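Long-range contacts in 3,6-diketocamphane 1,6-monooxygenase (Pseudomonas putida, PDB 4UWM), which uses reduced FMN and molecular oxygen to turn a diketone of the (-)-camphor degradation pathway into a lactone, a Baeyer-Villiger oxidation: residues S116-A124 with T136-R144; L7-P15 with M41-E52. One frame throughout, in Å; residues are numbered along the deposited sequence.

Interaction 1 of 2, residues S116-A124 with T136-R144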
loop_
_atom_site.group_PDB
_atom_site.type_symbol
_atom_site.label_atom_id
_atom_site.label_comp_id
_atom_site.label_asym_id
_atom_site.label_seq_id
_atom_site.Cartn_x
_atom_site.Cartn_y
_atom_site.Cartn_z
ATOM N N SER A 116 -5.935 -17.633 -6.003
ATOM C CA SER A 116 -5.933 -18.497 -4.805
ATOM C C SER A 116 -4.699 -19.409 -4.752
ATOM O O SER A 116 -4.034 -19.523 -3.704
ATOM C CB SER A 116 -7.204 -19.349 -4.776
ATOM O OG SER A 116 -8.358 -18.533 -4.672
ATOM N N TYR A 117 -4.404 -20.044 -5.893
ATOM C CA TYR A 117 -3.241 -20.919 -6.073
ATOM C C TYR A 117 -1.921 -20.173 -5.738
ATOM O O TYR A 117 -1.070 -20.710 -5.038
ATOM C CB TYR A 117 -3.189 -21.421 -7.518
ATOM C CG TYR A 117 -2.125 -22.462 -7.819
ATOM C CD1 TYR A 117 -2.398 -23.843 -7.696
ATOM C CD2 TYR A 117 -0.865 -22.078 -8.252
ATOM C CE1 TYR A 117 -1.417 -24.800 -7.988
ATOM C CE2 TYR A 117 0.129 -23.019 -8.535
ATOM C CZ TYR A 117 -0.154 -24.384 -8.412
ATOM O OH TYR A 117 0.859 -25.294 -8.717
ATOM N N MET A 118 -1.760 -18.959 -6.259
ATOM C CA MET A 118 -0.558 -18.142 -5.991
ATOM C C MET A 118 -0.314 -18.001 -4.492
ATOM O O MET A 118 0.839 -18.010 -4.033
ATOM C CB MET A 118 -0.674 -16.741 -6.607
ATOM C CG MET A 118 -0.914 -16.700 -8.101
ATOM S SD MET A 118 -1.242 -15.046 -8.758
ATOM C CE MET A 118 -1.176 -15.385 -10.511
ATOM N N HIS A 119 -1.395 -17.868 -3.742
ATOM C CA HIS A 119 -1.333 -17.656 -2.322
ATOM C C HIS A 119 -1.415 -18.959 -1.501
ATOM O O HIS A 119 -1.661 -18.929 -0.298
ATOM C CB HIS A 119 -2.381 -16.617 -1.902
ATOM C CG HIS A 119 -2.206 -15.285 -2.590
ATOM N ND1 HIS A 119 -2.787 -14.992 -3.808
ATOM C CD2 HIS A 119 -1.475 -14.194 -2.253
ATOM C CE1 HIS A 119 -2.459 -13.765 -4.173
ATOM N NE2 HIS A 119 -1.654 -13.262 -3.252
ATOM N N GLY A 120 -1.158 -20.089 -2.162
ATOM C CA GLY A 120 -1.015 -21.365 -1.461
ATOM C C GLY A 120 -2.277 -22.161 -1.239
ATOM O O GLY A 120 -2.257 -23.121 -0.469
ATOM N N ILE A 121 -3.377 -21.758 -1.889
ATOM C CA ILE A 121 -4.658 -22.421 -1.716
ATOM C C ILE A 121 -4.988 -23.169 -3.003
ATOM O O ILE A 121 -5.333 -22.548 -4.014
ATOM C CB ILE A 121 -5.814 -21.449 -1.377
ATOM C CG1 ILE A 121 -5.530 -20.651 -0.123
ATOM C CG2 ILE A 121 -7.109 -22.216 -1.174
ATOM C CD1 ILE A 121 -5.274 -19.166 -0.362
ATOM N N ARG A 122 -4.852 -24.493 -2.970
ATOM C CA ARG A 122 -5.083 -25.324 -4.155
ATOM C C ARG A 122 -6.492 -25.903 -4.147
ATOM O O ARG A 122 -7.065 -26.132 -3.078
ATOM C CB ARG A 122 -4.056 -26.448 -4.232
ATOM C CG ARG A 122 -2.659 -26.004 -4.604
ATOM C CD ARG A 122 -1.686 -27.171 -4.488
ATOM N NE ARG A 122 -1.484 -27.599 -3.103
ATOM C CZ ARG A 122 -0.509 -28.412 -2.705
ATOM N NH1 ARG A 122 0.359 -28.895 -3.587
ATOM N NH2 ARG A 122 -0.392 -28.738 -1.422
ATOM N N ASN A 123 -7.040 -26.140 -5.341
ATOM C CA ASN A 123 -8.427 -26.641 -5.519
ATOM C C ASN A 123 -9.481 -25.707 -4.909
ATOM O O ASN A 123 -10.369 -26.156 -4.173
ATOM C CB ASN A 123 -8.596 -28.061 -4.954
ATOM C CG ASN A 123 -7.486 -28.992 -5.377
ATOM O OD1 ASN A 123 -6.743 -29.505 -4.538
ATOM N ND2 ASN A 123 -7.359 -29.209 -6.683
ATOM N N ALA A 124 -9.372 -24.417 -5.237
ATOM C CA ALA A 124 -10.137 -23.338 -4.593
ATOM C C ALA A 124 -11.664 -23.472 -4.653
ATOM O O ALA A 124 -12.346 -23.225 -3.653
ATOM C CB ALA A 124 -9.710 -21.996 -5.160
ATOM N N THR A 136 -7.381 -30.147 2.026
ATOM C CA THR A 136 -7.574 -28.903 1.283
ATOM C C THR A 136 -7.933 -27.762 2.234
ATOM O O THR A 136 -8.499 -27.989 3.306
ATOM C CB THR A 136 -8.692 -29.027 0.221
ATOM O OG1 THR A 136 -8.869 -30.399 -0.145
ATOM C CG2 THR A 136 -8.354 -28.211 -1.022
ATOM N N LYS A 137 -7.602 -26.541 1.828
ATOM C CA LYS A 137 -7.939 -25.342 2.587
ATOM C C LYS A 137 -9.311 -24.799 2.178
ATOM O O LYS A 137 -9.711 -24.911 1.021
ATOM C CB LYS A 137 -6.857 -24.274 2.375
ATOM C CG LYS A 137 -5.445 -24.772 2.617
ATOM C CD LYS A 137 -4.449 -23.627 2.702
ATOM C CE LYS A 137 -3.014 -24.139 2.590
ATOM N NZ LYS A 137 -2.008 -23.067 2.820
ATOM N N ASN A 138 -10.024 -24.193 3.116
ATOM C CA ASN A 138 -11.331 -23.637 2.811
ATOM C C ASN A 138 -11.309 -22.104 2.854
ATOM O O ASN A 138 -11.101 -21.509 3.917
ATOM C CB ASN A 138 -12.363 -24.168 3.793
ATOM C CG ASN A 138 -13.759 -23.690 3.479
ATOM O OD1 ASN A 138 -14.179 -22.621 3.914
ATOM N ND2 ASN A 138 -14.495 -24.491 2.720
ATOM N N LEU A 139 -11.565 -21.465 1.715
ATOM C CA LEU A 139 -11.460 -19.996 1.624
ATOM C C LEU A 139 -12.383 -19.267 2.596
ATOM O O LEU A 139 -11.960 -18.320 3.232
ATOM C CB LEU A 139 -11.673 -19.492 0.191
ATOM C CG LEU A 139 -10.579 -19.869 -0.827
ATOM C CD1 LEU A 139 -11.076 -19.671 -2.247
ATOM C CD2 LEU A 139 -9.287 -19.095 -0.604
ATOM N N ASN A 140 -13.628 -19.716 2.740
ATOM C CA ASN A 140 -14.570 -19.056 3.672
ATOM C C ASN A 140 -14.161 -19.174 5.143
ATOM O O ASN A 140 -14.351 -18.233 5.920
ATOM C CB ASN A 140 -16.009 -19.551 3.453
ATOM C CG ASN A 140 -16.581 -19.114 2.104
ATOM O OD1 ASN A 140 -16.337 -17.994 1.619
ATOM N ND2 ASN A 140 -17.344 -19.995 1.492
ATOM N N ASP A 141 -13.600 -20.325 5.516
ATOM C CA ASP A 141 -13.048 -20.509 6.863
ATOM C C ASP A 141 -11.842 -19.579 7.078
ATOM O O ASP A 141 -11.680 -19.000 8.154
ATOM C CB ASP A 141 -12.586 -21.949 7.082
ATOM C CG ASP A 141 -13.737 -22.945 7.154
ATOM O OD1 ASP A 141 -14.900 -22.529 7.354
ATOM O OD2 ASP A 141 -13.460 -24.163 7.025
ATOM N N MET A 142 -11.005 -19.458 6.045
ATOM C CA MET A 142 -9.910 -18.475 6.039
ATOM C C MET A 142 -10.411 -17.050 6.269
ATOM O O MET A 142 -9.850 -16.334 7.105
ATOM C CB MET A 142 -9.055 -18.583 4.772
ATOM C CG MET A 142 -8.359 -19.908 4.675
ATOM S SD MET A 142 -7.361 -20.158 3.207
ATOM C CE MET A 142 -5.823 -19.367 3.683
ATOM N N VAL A 143 -11.481 -16.651 5.573
ATOM C CA VAL A 143 -12.093 -15.326 5.796
ATOM C C VAL A 143 -12.518 -15.130 7.242
ATOM O O VAL A 143 -12.262 -14.082 7.839
ATOM C CB VAL A 143 -13.279 -15.031 4.820
ATOM C CG1 VAL A 143 -14.040 -13.770 5.204
ATOM C CG2 VAL A 143 -12.801 -14.955 3.372
ATOM N N ARG A 144 -13.165 -16.147 7.821
ATOM C CA ARG A 144 -13.638 -16.088 9.207
ATOM C C ARG A 144 -12.502 -15.919 10.224
ATOM O O ARG A 144 -12.589 -15.105 11.128
ATOM C CB ARG A 144 -14.444 -17.356 9.528
ATOM C CG ARG A 144 -15.558 -17.167 10.540
ATOM C CD ARG A 144 -16.382 -18.442 10.682
ATOM N NE ARG A 144 -16.758 -19.016 9.388
ATOM C CZ ARG A 144 -16.376 -20.215 8.955
ATOM N NH1 ARG A 144 -15.606 -20.990 9.710
ATOM N NH2 ARG A 144 -16.774 -20.644 7.767
HETATM O O HOH W 1 -1.819 -19.865 2.183
HETATM O O HOH W 2 -5.628 -26.212 -0.469
HETATM O O HOH W 3 -9.099 -24.978 -1.714
HETATM O O HOH W 4 -12.561 -22.958 -0.734
#
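Ile121 meets Leu139 with CG2 and CD1, and Met142 with CG1 and CD1. Its CG2 lies 3.8 Å from CD2 of Leu139, while CG1 points at the sulfur of Met142, the two side chains tip to tip with Ile121 CG1 and Met142 SD 3.8 Å apart. The bend of the Met142 chain at its last torsion (chi3 84°) turns CE back onto CG1 and CD1 of the isoleucine. Leu139 forks over the other segment: while CD2 takes Ile121, CD1 touches both Ser116 OG and the methyl of Ala124, with Leu139 CD1 and Ala124 CB 4.0 Å apart. With Ile121 cut back to an alanine, a gap would probably open beside Leu139 CD2 and the Met142 thioether, leaving the methionine tip freer to turn. Helix 113-118 ends here in a Schellman motif, with Gly120 at positive phi as its C-prime residue, and helix 139-155 starts at Asn138, whose OD1 caps Asp141 N at 2.9 Å. Lys137 crosses Ile121 at about a right angle, its CB near CG2, and runs out extended so that NZ makes a weak bond of 3.3 Å to Gly120 O; its stronger partner is Asp167 of the second subunit. Water joins the backbones further along, one molecule donating to Ala124 O and accepting from Leu139 N at 3.0 Å.

Interaction 2 of 2, residues L7-P15 with M41-E52. With FMN (flavin mononucleotide), chain C.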
loop_
_atom_site.group_PDB
_atom_site.type_symbol
_atom_site.label_atom_id
_atom_site.label_comp_id
_atom_site.label_asym_id
_atom_site.label_seq_id
_atom_site.Cartn_x
_atom_site.Cartn_y
_atom_site.Cartn_z
ATOM N N LEU A 7 -18.753 5.330 -6.984
ATOM C CA LEU A 7 -17.977 4.856 -8.121
ATOM C C LEU A 7 -17.366 3.523 -7.725
ATOM O O LEU A 7 -16.919 3.370 -6.590
ATOM C CB LEU A 7 -16.901 5.890 -8.464
ATOM C CG LEU A 7 -16.132 5.780 -9.778
ATOM C CD1 LEU A 7 -17.031 6.027 -11.000
ATOM C CD2 LEU A 7 -14.962 6.746 -9.756
ATOM N N ILE A 8 -17.436 2.530 -8.610
ATOM C CA ILE A 8 -16.687 1.301 -8.414
ATOM C C ILE A 8 -15.632 1.148 -9.526
ATOM O O ILE A 8 -15.941 1.213 -10.713
ATOM C CB ILE A 8 -17.557 0.039 -8.162
ATOM C CG1 ILE A 8 -16.650 -1.179 -7.863
ATOM C CG2 ILE A 8 -18.531 -0.241 -9.304
ATOM C CD1 ILE A 8 -17.344 -2.342 -7.199
ATOM N N PHE A 9 -14.385 0.983 -9.102
ATOM C CA PHE A 9 -13.214 0.957 -9.978
ATOM C C PHE A 9 -12.627 -0.444 -9.877
ATOM O O PHE A 9 -11.766 -0.733 -9.012
ATOM C CB PHE A 9 -12.237 2.011 -9.480
ATOM C CG PHE A 9 -11.177 2.422 -10.471
ATOM C CD1 PHE A 9 -11.496 3.169 -11.603
ATOM C CD2 PHE A 9 -9.838 2.136 -10.217
ATOM C CE1 PHE A 9 -10.491 3.573 -12.487
ATOM C CE2 PHE A 9 -8.839 2.525 -11.079
ATOM C CZ PHE A 9 -9.161 3.237 -12.228
ATOM N N HIS A 10 -13.087 -1.317 -10.764
ATOM C CA HIS A 10 -12.637 -2.705 -10.764
ATOM C C HIS A 10 -11.140 -2.998 -10.890
ATOM O O HIS A 10 -10.644 -3.875 -10.177
ATOM C CB HIS A 10 -13.464 -3.600 -11.681
ATOM C CG HIS A 10 -14.688 -4.116 -11.019
ATOM N ND1 HIS A 10 -15.916 -3.508 -11.151
ATOM C CD2 HIS A 10 -14.866 -5.148 -10.161
ATOM C CE1 HIS A 10 -16.804 -4.159 -10.421
ATOM N NE2 HIS A 10 -16.193 -5.157 -9.811
ATOM N N PRO A 11 -10.426 -2.343 -11.800
ATOM C CA PRO A 11 -10.980 -1.515 -12.869
ATOM C C PRO A 11 -11.291 -2.385 -14.090
ATOM O O PRO A 11 -11.211 -3.620 -14.001
ATOM C CB PRO A 11 -9.827 -0.585 -13.186
ATOM C CG PRO A 11 -8.632 -1.459 -12.991
ATOM C CD PRO A 11 -8.957 -2.309 -11.781
ATOM N N TYR A 12 -11.675 -1.761 -15.204
ATOM C CA TYR A 12 -11.700 -2.471 -16.486
ATOM C C TYR A 12 -10.815 -1.697 -17.470
ATOM O O TYR A 12 -11.307 -0.859 -18.240
ATOM C CB TYR A 12 -13.134 -2.604 -17.039
ATOM C CG TYR A 12 -14.023 -3.520 -16.214
ATOM C CD1 TYR A 12 -13.780 -4.896 -16.175
ATOM C CD2 TYR A 12 -15.097 -3.018 -15.478
ATOM C CE1 TYR A 12 -14.574 -5.743 -15.413
ATOM C CE2 TYR A 12 -15.899 -3.870 -14.713
ATOM C CZ TYR A 12 -15.630 -5.228 -14.698
ATOM O OH TYR A 12 -16.397 -6.106 -13.962
ATOM N N MET A 13 -9.521 -1.958 -17.400
ATOM C CA MET A 13 -8.534 -1.265 -18.221
ATOM C C MET A 13 -8.287 -2.095 -19.467
ATOM O O MET A 13 -8.065 -3.305 -19.366
ATOM C CB MET A 13 -7.196 -1.088 -17.484
ATOM C CG MET A 13 -7.199 -0.259 -16.200
ATOM S SD MET A 13 -7.851 1.426 -16.392
ATOM C CE MET A 13 -6.588 2.210 -17.364
ATOM N N ARG A 14 -8.274 -1.452 -20.646
ATOM C CA ARG A 14 -7.972 -2.162 -21.903
ATOM C C ARG A 14 -6.667 -2.931 -21.807
ATOM O O ARG A 14 -5.659 -2.397 -21.325
ATOM C CB ARG A 14 -7.875 -1.195 -23.098
ATOM C CG ARG A 14 -9.176 -0.560 -23.535
ATOM C CD ARG A 14 -9.074 -0.073 -24.980
ATOM N NE ARG A 14 -7.970 0.862 -25.186
ATOM C CZ ARG A 14 -8.027 2.170 -24.932
ATOM N NH1 ARG A 14 -9.138 2.708 -24.451
ATOM N NH2 ARG A 14 -6.961 2.942 -25.146
ATOM N N PRO A 15 -6.649 -4.195 -22.275
ATOM C CA PRO A 15 -5.387 -4.925 -22.266
ATOM C C PRO A 15 -4.281 -4.147 -22.970
ATOM O O PRO A 15 -4.520 -3.550 -24.020
ATOM C CB PRO A 15 -5.731 -6.217 -23.023
ATOM C CG PRO A 15 -7.148 -6.440 -22.637
ATOM C CD PRO A 15 -7.765 -5.067 -22.679
ATOM N N MET A 41 -15.758 5.818 -3.320
ATOM C CA MET A 41 -15.112 5.126 -4.427
ATOM C C MET A 41 -14.616 3.778 -3.934
ATOM O O MET A 41 -13.828 3.730 -3.007
ATOM C CB MET A 41 -13.960 5.964 -4.982
ATOM C CG MET A 41 -13.211 5.295 -6.143
ATOM S SD MET A 41 -11.844 6.353 -6.640
ATOM C CE MET A 41 -11.183 5.455 -8.061
ATOM N N MET A 42 -15.134 2.710 -4.527
ATOM C CA MET A 42 -14.738 1.332 -4.227
ATOM C C MET A 42 -13.657 0.918 -5.230
ATOM O O MET A 42 -13.792 1.193 -6.430
ATOM C CB MET A 42 -15.946 0.391 -4.352
ATOM C CG MET A 42 -17.013 0.617 -3.267
ATOM S SD MET A 42 -18.439 -0.470 -3.498
ATOM C CE MET A 42 -19.571 0.187 -2.254
ATOM N N ILE A 43 -12.595 0.253 -4.751
ATOM C CA ILE A 43 -11.503 -0.203 -5.641
ATOM C C ILE A 43 -11.241 -1.666 -5.403
ATOM O O ILE A 43 -10.950 -2.061 -4.265
ATOM C CB ILE A 43 -10.222 0.642 -5.455
ATOM C CG1 ILE A 43 -10.573 2.123 -5.605
ATOM C CG2 ILE A 43 -9.120 0.202 -6.443
ATOM C CD1 ILE A 43 -9.575 3.115 -5.068
ATOM N N SER A 44 -11.338 -2.465 -6.460
ATOM C CA SER A 44 -11.217 -3.917 -6.338
ATOM C C SER A 44 -9.765 -4.416 -6.317
ATOM O O SER A 44 -8.836 -3.653 -6.541
ATOM C CB SER A 44 -12.025 -4.642 -7.417
ATOM O OG SER A 44 -13.394 -4.278 -7.340
ATOM N N GLU A 45 -9.615 -5.714 -6.053
ATOM C CA GLU A 45 -8.321 -6.373 -5.875
ATOM C C GLU A 45 -8.262 -7.699 -6.623
ATOM O O GLU A 45 -9.085 -8.606 -6.371
ATOM C CB GLU A 45 -8.072 -6.589 -4.361
ATOM C CG GLU A 45 -6.807 -7.377 -3.994
ATOM C CD GLU A 45 -6.638 -7.487 -2.471
ATOM O OE1 GLU A 45 -6.580 -6.437 -1.809
ATOM O OE2 GLU A 45 -6.601 -8.615 -1.931
ATOM N N HIS A 46 -7.302 -7.817 -7.546
ATOM C CA HIS A 46 -7.073 -9.054 -8.299
ATOM C C HIS A 46 -5.583 -9.169 -8.575
ATOM O O HIS A 46 -4.974 -8.182 -8.978
ATOM C CB HIS A 46 -7.780 -9.037 -9.658
ATOM C CG HIS A 46 -9.254 -8.779 -9.592
ATOM N ND1 HIS A 46 -9.787 -7.528 -9.336
ATOM C CD2 HIS A 46 -10.311 -9.604 -9.812
ATOM C CE1 HIS A 46 -11.110 -7.604 -9.377
ATOM N NE2 HIS A 46 -11.449 -8.856 -9.645
ATOM N N ALA A 47 -5.026 -10.367 -8.403
ATOM C CA ALA A 47 -3.609 -10.641 -8.697
ATOM C C ALA A 47 -3.391 -11.385 -10.013
ATOM O O ALA A 47 -2.265 -11.423 -10.511
ATOM C CB ALA A 47 -2.976 -11.424 -7.542
ATOM N N SER A 48 -4.450 -11.967 -10.591
ATOM C CA SER A 48 -4.266 -12.827 -11.796
ATOM C C SER A 48 -4.954 -12.366 -13.084
ATOM O O SER A 48 -4.800 -13.027 -14.121
ATOM C CB SER A 48 -4.722 -14.268 -11.482
ATOM O OG SER A 48 -6.114 -14.272 -11.204
ATOM N N GLN A 49 -5.684 -11.248 -13.032
ATOM C CA GLN A 49 -6.544 -10.795 -14.158
ATOM C C GLN A 49 -5.921 -9.698 -15.014
ATOM O O GLN A 49 -5.083 -8.948 -14.537
ATOM C CB GLN A 49 -7.893 -10.316 -13.632
ATOM C CG GLN A 49 -8.764 -11.438 -13.048
ATOM C CD GLN A 49 -9.236 -12.402 -14.120
ATOM O OE1 GLN A 49 -8.749 -13.520 -14.214
ATOM N NE2 GLN A 49 -10.172 -11.950 -14.957
ATOM N N ILE A 50 -6.379 -9.566 -16.256
ATOM C CA ILE A 50 -5.835 -8.551 -17.178
ATOM C C ILE A 50 -6.581 -7.228 -17.131
ATOM O O ILE A 50 -5.964 -6.188 -16.925
ATOM C CB ILE A 50 -5.782 -9.057 -18.651
ATOM C CG1 ILE A 50 -4.908 -10.309 -18.765
ATOM C CG2 ILE A 50 -5.293 -7.952 -19.606
ATOM C CD1 ILE A 50 -3.435 -10.074 -18.550
ATOM N N TRP A 51 -7.890 -7.265 -17.373
ATOM C CA TRP A 51 -8.710 -6.067 -17.327
ATOM C C TRP A 51 -8.789 -5.511 -15.905
ATOM O O TRP A 51 -8.707 -4.291 -15.712
ATOM C CB TRP A 51 -10.132 -6.335 -17.838
ATOM C CG TRP A 51 -10.300 -6.535 -19.329
ATOM C CD1 TRP A 51 -10.100 -7.686 -20.027
ATOM C CD2 TRP A 51 -10.768 -5.558 -20.287
ATOM N NE1 TRP A 51 -10.411 -7.492 -21.363
ATOM C CE2 TRP A 51 -10.820 -6.197 -21.548
ATOM C CE3 TRP A 51 -11.157 -4.222 -20.197
ATOM C CZ2 TRP A 51 -11.224 -5.531 -22.716
ATOM C CZ3 TRP A 51 -11.564 -3.548 -21.373
ATOM C CH2 TRP A 51 -11.583 -4.208 -22.606
ATOM N N GLU A 52 -8.941 -6.408 -14.924
ATOM C CA GLU A 52 -9.068 -5.992 -13.533
ATOM C C GLU A 52 -7.660 -6.072 -12.945
ATOM O O GLU A 52 -7.261 -7.087 -12.388
ATOM C CB GLU A 52 -10.054 -6.897 -12.784
ATOM C CG GLU A 52 -11.405 -7.078 -13.495
ATOM C CD GLU A 52 -11.469 -8.254 -14.468
ATOM O OE1 GLU A 52 -10.422 -8.775 -14.889
ATOM O OE2 GLU A 52 -12.607 -8.647 -14.849
HETATM N N1 FMN C . -16.458 -9.271 -5.641
HETATM C C2 FMN C . -15.934 -8.227 -4.935
HETATM O O2 FMN C . -15.513 -8.420 -3.775
HETATM N N3 FMN C . -15.853 -6.980 -5.434
HETATM C C4 FMN C . -16.283 -6.674 -6.664
HETATM O O4 FMN C . -16.186 -5.500 -7.076
HETATM C C4A FMN C . -16.868 -7.753 -7.510
HETATM N N5 FMN C . -17.319 -7.526 -8.765
HETATM C C5A FMN C . -17.848 -8.521 -9.520
HETATM C C6 FMN C . -18.308 -8.249 -10.811
HETATM C C7 FMN C . -18.856 -9.259 -11.602
HETATM C C7M FMN C . -19.346 -8.944 -12.994
HETATM C C8 FMN C . -18.947 -10.644 -11.053
HETATM C C8M FMN C . -19.528 -11.772 -11.860
HETATM C C9 FMN C . -18.491 -10.917 -9.767
HETATM C C9A FMN C . -17.945 -9.912 -8.972
HETATM N N10 FMN C . -17.483 -10.184 -7.657
HETATM C C10 FMN C . -16.932 -9.113 -6.905
HETATM C "C1'" FMN C . -17.550 -11.550 -7.104
HETATM C "C2'" FMN C . -18.786 -11.755 -6.243
HETATM O "O2'" FMN C . -18.884 -10.656 -5.338
HETATM C "C3'" FMN C . -18.692 -13.059 -5.456
HETATM O "O3'" FMN C . -19.341 -14.093 -6.210
HETATM C "C4'" FMN C . -19.317 -12.906 -4.068
HETATM O "O4'" FMN C . -18.406 -12.237 -3.186
HETATM C "C5'" FMN C . -19.757 -14.229 -3.451
HETATM O "O5'" FMN C . -21.138 -14.348 -3.762
HETATM P P FMN C . -22.126 -15.398 -3.066
HETATM O O1P FMN C . -21.737 -15.502 -1.625
HETATM O O2P FMN C . -23.437 -14.704 -3.288
HETATM O O3P FMN C . -21.915 -16.651 -3.867
HETATM O O HOH W 5 -8.309 -5.087 -9.575
HETATM O O HOH W 6 -14.903 -8.291 -13.287
HETATM O O HOH W 7 -5.406 -4.102 -18.766
#
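Strands 7-9 and 41-43 run parallel, 4.6 Å apart at closest approach and 17° from exact alignment, tied by Met42 N to Leu7 O, Phe9 N to Met42 O and Ser44 N to Phe9 O. They are the two strands of a beta-alpha-beta unit in the TIM-barrel fold of the bacterial luciferase family, with helix 19-35 as the connection. On one face of the sheet, Phe9 and Met41 lie side by side, and the extended methionine chain brings its CE to 3.9 Å from Phe9 CB. On the other face Ile8 CG1 packs on Met42 CB; with CG1 anti to the backbone N (chi1 -176°), CD1 reaches on to 3.4 Å from FMN O4. Past the strands, a cis peptide precedes Pro11, and Met13 N bonds to Trp51 O, joining the two loops. The Trp51 indole takes Arg14 CA and Pro15 CD over one face as CH-pi contacts, Pro15 CD standing 3.6 Å from the centroid of the six-membered ring, while NE1 bonds to Gln182 of the second subunit. Tyr12 offers its ring edge to Glu52 OE2, the carboxylate turned well out of the ring plane, and a water links Tyr12 OH to that same oxygen, which Tyr284 also holds. Ser44 and His10 are known FMN-binding residues: Ser44 OG is hydrogen-bonded to Met76 O and lies 3.1 Å from FMN O4. His10 ND1 is hydrogen-bonded to Glu347, which steadies the imidazole while its NE2, also 2.8 Å from FMN O4, donates to FMN N5 over 2.8 Å, at 153°.

In the fold
Interaction 2 comes first along the chain and is complete before interaction 1 opens; their centres lie 21 Å apart. The strands of interaction 2 belong to the parallel barrel sheet, where they line the flavin site. Interaction 1 sits farther out, about 21 Å from the centre of the chain, between helices 113-118 and 139-155, with Leu139 still about 10 Å from the FMN by side chain. The two meet where, in one conformer of Met118, its CE packs on Ser48 CB at 3.8 Å and the His119 ring approaches Ala47. Both also touch the second subunit: the loops past the strands, the end of helix 113-118 with its following loop, and Lys137 face it.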